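Local coordinates for protein ORF10 (Moritella marina, PDB 6RIW) that probably catalyses condensation steps of chain elongation as the ketosynthase–chain length factor portion of a polyunsaturated fatty acid synthase, at residues A[74-79]-A[92-97]; A[165-170]-A[871-876]; A[957-960]-A[964-967]. One frame throughout, in Å; residues are numbered along the deposited sequence.

In the fold
Contacts 1 and 2 are buried and contact 3 lies at the surface, near the modelled C-terminus. Contact 1 stays inside the N-terminal ketosynthase, setting a tyrosine ring against a helix by apolar packing and one weak polar bond. Contact 2 joins that ketosynthase to the second, chain length factor half through a salt bridge. Contact 3 is a polar, watered loop closure that lies against both others. Tyr966 O is 2.8 Å from Asp79 N of contact 1, a probable hydrogen bond, while Ile958 packs on His165 of contact 2. The centres of contacts 1 and 2 are 16 Å apart, and the two do not touch.

Contact 1 (A[74-79]-A[92-97]); sequences SGYQLD and WGLYVT
Just before Leu94, the residue on which the Tyr76 ring lands, the carbonyl O of Gly93 is gripped twice by Thr97: the hydroxyl OG1 donates to it at 2.9 Å and the backbone N of Thr97 at 3.0 Å. The two donors reach Gly93 O from opposite faces of its carbonyl plane, the hydroxyl at a C=O...donor angle of 147°. One residue on, Leu94 O lies at the edge of the Tyr76 ring, near the ring plane. Tyr76 OH is 3.2 Å from Leu94 O, a weak hydrogen bond whose proton has another acceptor within reach. The same edge packs on aliphatic carbon, with Tyr76 CE1 4.0 Å from Leu94 CB and 4.2 Å from Leu94 CD2. Tyr76 CG stands anti to its carbonyl carbon (chi1 -64°), which carries the phenol out from the loop to the helix. This is packing within the N-terminal ketosynthase of the thiolase-like fold, where the loop following strand 62-64 is laid against helix 88-104. Leu83 of the short helix 80-84 touches both Tyr76 and Leu94, and Lys98, one turn after Leu94, makes a cation-pi contact with the Tyr76 ring while its NZ bonds to Ser74 O. With an alanine in place of Tyr76, the space beside Leu94 CB and Leu83 would probably be left unfilled, and Lys98 would lose its aromatic partner. The CB of Tyr95 points away from the loop, and its hydroxyl bonds to Gln17 O.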
loop_
_atom_site.group_PDB
_atom_site.type_symbol
_atom_site.label_atom_id
_atom_site.label_comp_id
_atom_site.label_asym_id
_atom_site.label_seq_id
_atom_site.Cartn_x
_atom_site.Cartn_y
_atom_site.Cartn_z
ATOM N N SER A 74 23.672 10.712 -5.465
ATOM C CA SER A 74 24.150 11.190 -6.753
ATOM C C SER A 74 23.865 10.166 -7.851
ATOM O O SER A 74 23.638 8.984 -7.589
ATOM C CB SER A 74 25.650 11.497 -6.681
ATOM O OG SER A 74 26.418 10.296 -6.626
ATOM N N GLY A 75 23.852 10.641 -9.096
ATOM C CA GLY A 75 23.781 9.748 -10.240
ATOM C C GLY A 75 22.400 9.332 -10.698
ATOM O O GLY A 75 22.294 8.443 -11.549
ATOM N N TYR A 76 21.337 9.922 -10.156
ATOM C CA TYR A 76 19.978 9.658 -10.611
ATOM C C TYR A 76 19.509 10.769 -11.551
ATOM O O TYR A 76 20.184 11.785 -11.748
ATOM C CB TYR A 76 19.017 9.543 -9.414
ATOM C CG TYR A 76 19.325 8.389 -8.505
ATOM C CD1 TYR A 76 18.758 7.147 -8.730
ATOM C CD2 TYR A 76 20.210 8.527 -7.451
ATOM C CE1 TYR A 76 19.051 6.076 -7.918
ATOM C CE2 TYR A 76 20.507 7.462 -6.629
ATOM C CZ TYR A 76 19.921 6.245 -6.867
ATOM O OH TYR A 76 20.220 5.187 -6.061
ATOM N N GLN A 77 18.314 10.586 -12.113
ATOM C CA GLN A 77 17.763 11.618 -12.985
ATOM C C GLN A 77 17.038 12.713 -12.201
ATOM O O GLN A 77 16.546 13.680 -12.799
ATOM C CB GLN A 77 16.859 10.975 -14.044
ATOM C CG GLN A 77 17.666 9.986 -14.919
ATOM C CD GLN A 77 17.009 9.639 -16.233
ATOM O OE1 GLN A 77 16.017 10.243 -16.646
ATOM N NE2 GLN A 77 17.568 8.645 -16.909
ATOM N N LEU A 78 16.989 12.590 -10.884
ATOM C CA LEU A 78 16.484 13.616 -9.986
ATOM C C LEU A 78 17.624 14.146 -9.134
ATOM O O LEU A 78 18.567 13.422 -8.809
ATOM C CB LEU A 78 15.374 13.065 -9.083
ATOM C CG LEU A 78 14.063 12.828 -9.835
ATOM C CD1 LEU A 78 13.082 12.101 -8.947
ATOM C CD2 LEU A 78 13.460 14.142 -10.363
ATOM N N ASP A 79 17.506 15.417 -8.762
ATOM C CA ASP A 79 18.571 16.148 -8.091
ATOM C C ASP A 79 18.954 15.518 -6.751
ATOM O O ASP A 79 18.104 15.071 -5.973
ATOM C CB ASP A 79 18.119 17.608 -7.911
ATOM C CG ASP A 79 18.860 18.334 -6.803
ATOM O OD1 ASP A 79 20.049 18.665 -6.992
ATOM O OD2 ASP A 79 18.244 18.595 -5.745
ATOM N N TRP A 92 16.048 3.488 0.123
ATOM C CA TRP A 92 16.360 2.071 -0.018
ATOM C C TRP A 92 15.848 1.530 -1.349
ATOM O O TRP A 92 16.517 0.715 -1.987
ATOM C CB TRP A 92 15.766 1.273 1.137
ATOM C CG TRP A 92 16.347 1.587 2.473
ATOM C CD1 TRP A 92 17.439 2.372 2.749
ATOM C CD2 TRP A 92 15.854 1.131 3.732
ATOM N NE1 TRP A 92 17.650 2.427 4.101
ATOM C CE2 TRP A 92 16.697 1.664 4.729
ATOM C CE3 TRP A 92 14.780 0.318 4.113
ATOM C CZ2 TRP A 92 16.483 1.433 6.093
ATOM C CZ3 TRP A 92 14.574 0.073 5.469
ATOM C CH2 TRP A 92 15.430 0.626 6.441
ATOM N N GLY A 93 14.650 1.956 -1.773
ATOM C CA GLY A 93 14.130 1.524 -3.067
ATOM C C GLY A 93 14.950 2.038 -4.239
ATOM O O GLY A 93 15.186 1.312 -5.211
ATOM N N LEU A 94 15.399 3.291 -4.162
ATOM C CA LEU A 94 16.288 3.822 -5.194
ATOM C C LEU A 94 17.615 3.063 -5.228
ATOM O O LEU A 94 18.143 2.748 -6.308
ATOM C CB LEU A 94 16.536 5.307 -4.936
ATOM C CG LEU A 94 15.305 6.169 -5.213
ATOM C CD1 LEU A 94 15.503 7.553 -4.625
ATOM C CD2 LEU A 94 15.047 6.228 -6.715
ATOM N N TYR A 95 18.168 2.768 -4.056
ATOM C CA TYR A 95 19.423 2.020 -3.998
ATOM C C TYR A 95 19.316 0.677 -4.724
ATOM O O TYR A 95 20.139 0.368 -5.596
ATOM C CB TYR A 95 19.832 1.811 -2.541
ATOM C CG TYR A 95 21.027 0.869 -2.412
ATOM C CD1 TYR A 95 22.306 1.312 -2.747
ATOM C CD2 TYR A 95 20.877 -0.445 -1.975
ATOM C CE1 TYR A 95 23.406 0.475 -2.646
ATOM C CE2 TYR A 95 21.995 -1.314 -1.877
ATOM C CZ TYR A 95 23.252 -0.827 -2.209
ATOM O OH TYR A 95 24.370 -1.627 -2.133
ATOM N N VAL A 96 18.321 -0.148 -4.375
ATOM C CA VAL A 96 18.239 -1.465 -5.013
ATOM C C VAL A 96 17.848 -1.350 -6.485
ATOM O O VAL A 96 18.197 -2.224 -7.285
ATOM C CB VAL A 96 17.293 -2.425 -4.260
ATOM C CG1 VAL A 96 17.858 -2.715 -2.852
ATOM C CG2 VAL A 96 15.838 -1.878 -4.214
ATOM N N THR A 97 17.153 -0.280 -6.881
ATOM C CA THR A 97 16.878 -0.079 -8.303
ATOM C C THR A 97 18.168 0.159 -9.086
ATOM O O THR A 97 18.419 -0.503 -10.104
ATOM C CB THR A 97 15.910 1.086 -8.491
ATOM O OG1 THR A 97 14.631 0.708 -7.974
ATOM C CG2 THR A 97 15.727 1.379 -9.981
#

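Contact 2 (A[165-170]-A[871-876]); sequences HADNAL and LGRDNS
Arg873 and Asp167 meet with their side chains crossing at about a right angle, and the guanidinium and carboxylate planes stand 35° apart. Only one nitrogen, NH2, makes the contact. NH2 of Arg873 donates to Asp167 OD1 at 2.9 Å with an N-H...O angle of 142°, meeting that oxygen on its syn side, a little out of the carboxylate plane. The other oxygen, Asp167 OD2, is 3.2 Å from the same Arg873 NH2, so the nitrogen sits before the mouth of the carboxylate. The arginine chain is bent at chi2 (-59°) and again at chi3, which brings NH2 to the carboxylate. Leu170 also crosses Arg873 at about a right angle, its methyl CD1 lying 4.1 Å from Arg873 CB and covering the root of the arginine chain. On the aspartate side the backbone is a short 3-10 turn, in which Asp167 N donates to His165 ND1 at 3.0 Å, in the plane of the imidazole. That bond ties the start of the turn to the residue before it. Arg873 stands in a type I turn, Gly872 to Asn875, that links two strands in the chain length factor half, whereas 165-170 belongs to the ketosynthase half. The contact is thus a domain-to-domain joint of the didomain. Tyr708 OH bonds to Asp167 OD1 and Tyr82 OH to OD2, so both carboxylate oxygens have further partners. A buried carboxylate held by one guanidinium and two phenols is likely to stay ionised, with its charge balanced across the joint by Arg873.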
loop_
_atom_site.group_PDB
_atom_site.type_symbol
_atom_site.label_atom_id
_atom_site.label_comp_id
_atom_site.label_asym_id
_atom_site.label_seq_id
_atom_site.Cartn_x
_atom_site.Cartn_y
_atom_site.Cartn_z
ATOM N N HIS A 165 10.327 17.285 3.752
ATOM C CA HIS A 165 9.637 17.547 2.490
ATOM C C HIS A 165 8.294 16.826 2.459
ATOM O O HIS A 165 8.203 15.635 2.788
ATOM C CB HIS A 165 10.502 17.075 1.316
ATOM C CG HIS A 165 10.087 17.612 -0.028
ATOM N ND1 HIS A 165 8.984 17.141 -0.712
ATOM C CD2 HIS A 165 10.665 18.538 -0.837
ATOM C CE1 HIS A 165 8.880 17.774 -1.870
ATOM N NE2 HIS A 165 9.892 18.622 -1.976
ATOM N N ALA A 166 7.264 17.549 2.016
ATOM C CA ALA A 166 5.899 17.013 1.954
ATOM C C ALA A 166 5.793 15.693 1.198
ATOM O O ALA A 166 4.905 14.879 1.500
ATOM C CB ALA A 166 4.978 18.045 1.293
ATOM N N ASP A 167 6.649 15.458 0.201
ATOM C CA ASP A 167 6.554 14.202 -0.554
ATOM C C ASP A 167 6.765 12.979 0.343
ATOM O O ASP A 167 6.397 11.866 -0.040
ATOM C CB ASP A 167 7.580 14.180 -1.707
ATOM C CG ASP A 167 7.156 15.020 -2.931
ATOM O OD1 ASP A 167 5.997 15.500 -3.005
ATOM O OD2 ASP A 167 8.009 15.203 -3.839
ATOM N N ASN A 168 7.375 13.150 1.520
ATOM C CA ASN A 168 7.498 12.059 2.473
ATOM C C ASN A 168 6.153 11.581 3.030
ATOM O O ASN A 168 6.101 10.515 3.646
ATOM C CB ASN A 168 8.423 12.494 3.607
ATOM C CG ASN A 168 9.881 12.514 3.169
ATOM O OD1 ASN A 168 10.426 11.478 2.790
ATOM N ND2 ASN A 168 10.502 13.695 3.176
ATOM N N ALA A 169 5.068 12.301 2.809
ATOM C CA ALA A 169 3.775 11.771 3.235
ATOM C C ALA A 169 3.102 10.905 2.168
ATOM O O ALA A 169 2.054 10.296 2.447
ATOM C CB ALA A 169 2.840 12.924 3.615
ATOM N N LEU A 170 3.663 10.849 0.959
ATOM C CA LEU A 170 3.103 10.046 -0.130
ATOM C C LEU A 170 3.705 8.647 -0.029
ATOM O O LEU A 170 4.584 8.236 -0.795
ATOM C CB LEU A 170 3.378 10.694 -1.488
ATOM C CG LEU A 170 2.948 12.176 -1.640
ATOM C CD1 LEU A 170 3.372 12.721 -2.982
ATOM C CD2 LEU A 170 1.434 12.306 -1.473
ATOM N N LEU A 871 -4.186 13.096 -14.166
ATOM C CA LEU A 871 -2.847 13.547 -13.826
ATOM C C LEU A 871 -2.658 13.297 -12.343
ATOM O O LEU A 871 -3.608 12.972 -11.630
ATOM C CB LEU A 871 -2.621 15.042 -14.146
ATOM C CG LEU A 871 -2.796 15.443 -15.620
ATOM C CD1 LEU A 871 -2.772 16.967 -15.763
ATOM C CD2 LEU A 871 -1.681 14.833 -16.468
ATOM N N GLY A 872 -1.431 13.433 -11.859
ATOM C CA GLY A 872 -1.260 13.357 -10.418
ATOM C C GLY A 872 0.201 13.344 -10.015
ATOM O O GLY A 872 1.106 13.559 -10.826
ATOM N N ARG A 873 0.404 13.076 -8.734
ATOM C CA ARG A 873 1.754 13.103 -8.206
ATOM C C ARG A 873 2.579 11.905 -8.641
ATOM O O ARG A 873 3.772 11.857 -8.320
ATOM C CB ARG A 873 1.707 13.195 -6.683
ATOM C CG ARG A 873 1.223 14.553 -6.170
ATOM C CD ARG A 873 2.159 15.684 -6.675
ATOM N NE ARG A 873 3.485 15.590 -6.058
ATOM C CZ ARG A 873 4.551 16.287 -6.446
ATOM N NH1 ARG A 873 4.470 17.143 -7.466
ATOM N NH2 ARG A 873 5.698 16.155 -5.802
ATOM N N ASP A 874 1.992 10.935 -9.342
ATOM C CA ASP A 874 2.798 9.856 -9.903
ATOM C C ASP A 874 3.524 10.275 -11.176
ATOM O O ASP A 874 4.368 9.516 -11.672
ATOM C CB ASP A 874 1.906 8.651 -10.189
ATOM C CG ASP A 874 0.702 9.030 -11.061
ATOM O OD1 ASP A 874 -0.097 9.935 -10.654
ATOM O OD2 ASP A 874 0.564 8.435 -12.151
ATOM N N ASN A 875 3.234 11.471 -11.697
ATOM C CA ASN A 875 3.941 12.027 -12.863
ATOM C C ASN A 875 3.727 11.158 -14.106
ATOM O O ASN A 875 4.659 10.852 -14.862
ATOM C CB ASN A 875 5.441 12.226 -12.573
ATOM C CG ASN A 875 6.061 13.299 -13.459
ATOM O OD1 ASN A 875 5.371 13.929 -14.261
ATOM N ND2 ASN A 875 7.358 13.522 -13.310
ATOM N N SER A 876 2.489 10.728 -14.310
ATOM C CA SER A 876 2.111 10.156 -15.594
ATOM C C SER A 876 0.709 10.630 -15.941
ATOM O O SER A 876 -0.083 11.024 -15.074
ATOM C CB SER A 876 2.205 8.620 -15.593
ATOM O OG SER A 876 1.283 8.068 -14.688
#

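Contact 3 (A[957-960]-A[964-967]); sequences GISA and NEYV
Glu965 turns back on Ser959 in the loop that closes the modelled C-terminal tail, at the second position of a type I turn running from Asn964 to Val967. Its CB lies 3.4 Å from Ser959 OG. CG, anti to the backbone N of Glu965 (chi1 -176°), passes over the centre of the Tyr966 ring, 4.2 Å above the ring plane. Beyond CG the chain is extended, and CD carries the carboxylate across to the serine. OE1 of Glu965 is the atom that arrives, 2.4 Å from Ser959 OG. The two are hydrogen-bonded in this model, but the distance is so short that it is doubtful. Water reinforces the meeting: one molecule donates to Glu965 OE1 at 2.6 Å and accepts from Ser959 N at 2.9 Å, so the carboxylate is linked to the serine backbone through water, independently of the doubtful direct contact. The Tyr966 ring also stacks with Tyr82. A second water bridges the two arms of the loop at backbone level, accepting from Glu965 N at 3.2 Å and donating to Ala960 O at 2.9 Å.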
loop_
_atom_site.group_PDB
_atom_site.type_symbol
_atom_site.label_atom_id
_atom_site.label_comp_id
_atom_site.label_asym_id
_atom_site.label_seq_id
_atom_site.Cartn_x
_atom_site.Cartn_y
_atom_site.Cartn_z
ATOM N N GLY A 957 4.823 25.124 -0.583
ATOM C CA GLY A 957 4.989 25.629 -1.941
ATOM C C GLY A 957 5.702 24.684 -2.883
ATOM O O GLY A 957 6.550 25.129 -3.670
ATOM N N ILE A 958 5.382 23.388 -2.825
ATOM C CA ILE A 958 6.084 22.405 -3.646
ATOM C C ILE A 958 5.663 22.586 -5.092
ATOM O O ILE A 958 4.471 22.665 -5.400
ATOM C CB ILE A 958 5.781 20.971 -3.177
ATOM C CG1 ILE A 958 6.157 20.778 -1.705
ATOM C CG2 ILE A 958 6.521 19.956 -4.055
ATOM C CD1 ILE A 958 7.625 21.036 -1.377
ATOM N N SER A 959 6.637 22.635 -5.992
ATOM C CA SER A 959 6.319 22.825 -7.400
ATOM C C SER A 959 5.774 21.536 -8.012
ATOM O O SER A 959 6.104 20.419 -7.591
ATOM C CB SER A 959 7.564 23.254 -8.167
ATOM O OG SER A 959 8.537 22.222 -8.039
ATOM N N ALA A 960 4.940 21.699 -9.031
ATOM C CA ALA A 960 4.327 20.542 -9.667
ATOM C C ALA A 960 5.334 19.803 -10.539
ATOM O O ALA A 960 6.378 20.331 -10.921
ATOM C CB ALA A 960 3.134 20.965 -10.520
ATOM N N ASN A 964 9.470 20.401 -13.722
ATOM C CA ASN A 964 10.780 19.759 -13.870
ATOM C C ASN A 964 11.809 20.310 -12.881
ATOM O O ASN A 964 13.014 20.272 -13.143
ATOM C CB ASN A 964 11.312 19.901 -15.307
ATOM C CG ASN A 964 10.404 19.257 -16.334
ATOM O OD1 ASN A 964 10.125 19.842 -17.394
ATOM N ND2 ASN A 964 9.932 18.047 -16.034
ATOM N N GLU A 965 11.356 20.803 -11.725
ATOM C CA GLU A 965 12.257 21.528 -10.835
ATOM C C GLU A 965 13.465 20.688 -10.428
ATOM O O GLU A 965 14.577 21.213 -10.307
ATOM C CB GLU A 965 11.529 22.019 -9.585
ATOM C CG GLU A 965 12.470 22.871 -8.723
ATOM C CD GLU A 965 11.825 23.445 -7.482
ATOM O OE1 GLU A 965 10.659 23.097 -7.195
ATOM O OE2 GLU A 965 12.502 24.246 -6.787
ATOM N N TYR A 966 13.280 19.387 -10.210
ATOM C CA TYR A 966 14.380 18.567 -9.712
ATOM C C TYR A 966 14.973 17.640 -10.766
ATOM O O TYR A 966 15.799 16.785 -10.433
ATOM C CB TYR A 966 13.919 17.778 -8.492
ATOM C CG TYR A 966 13.600 18.687 -7.337
ATOM C CD1 TYR A 966 14.565 19.554 -6.843
ATOM C CD2 TYR A 966 12.341 18.701 -6.759
ATOM C CE1 TYR A 966 14.292 20.405 -5.791
ATOM C CE2 TYR A 966 12.053 19.563 -5.695
ATOM C CZ TYR A 966 13.038 20.400 -5.216
ATOM O OH TYR A 966 12.797 21.260 -4.165
ATOM N N VAL A 967 14.603 17.803 -12.027
ATOM C CA VAL A 967 15.106 16.943 -13.090
ATOM C C VAL A 967 16.522 17.381 -13.447
ATOM O O VAL A 967 16.788 18.578 -13.612
ATOM C CB VAL A 967 14.183 17.009 -14.309
ATOM C CG1 VAL A 967 14.747 16.167 -15.464
ATOM C CG2 VAL A 967 12.771 16.576 -13.920
HETATM O O HOH W 1 9.389 22.734 -4.973
HETATM O O HOH W 2 9.008 19.542 -9.898
#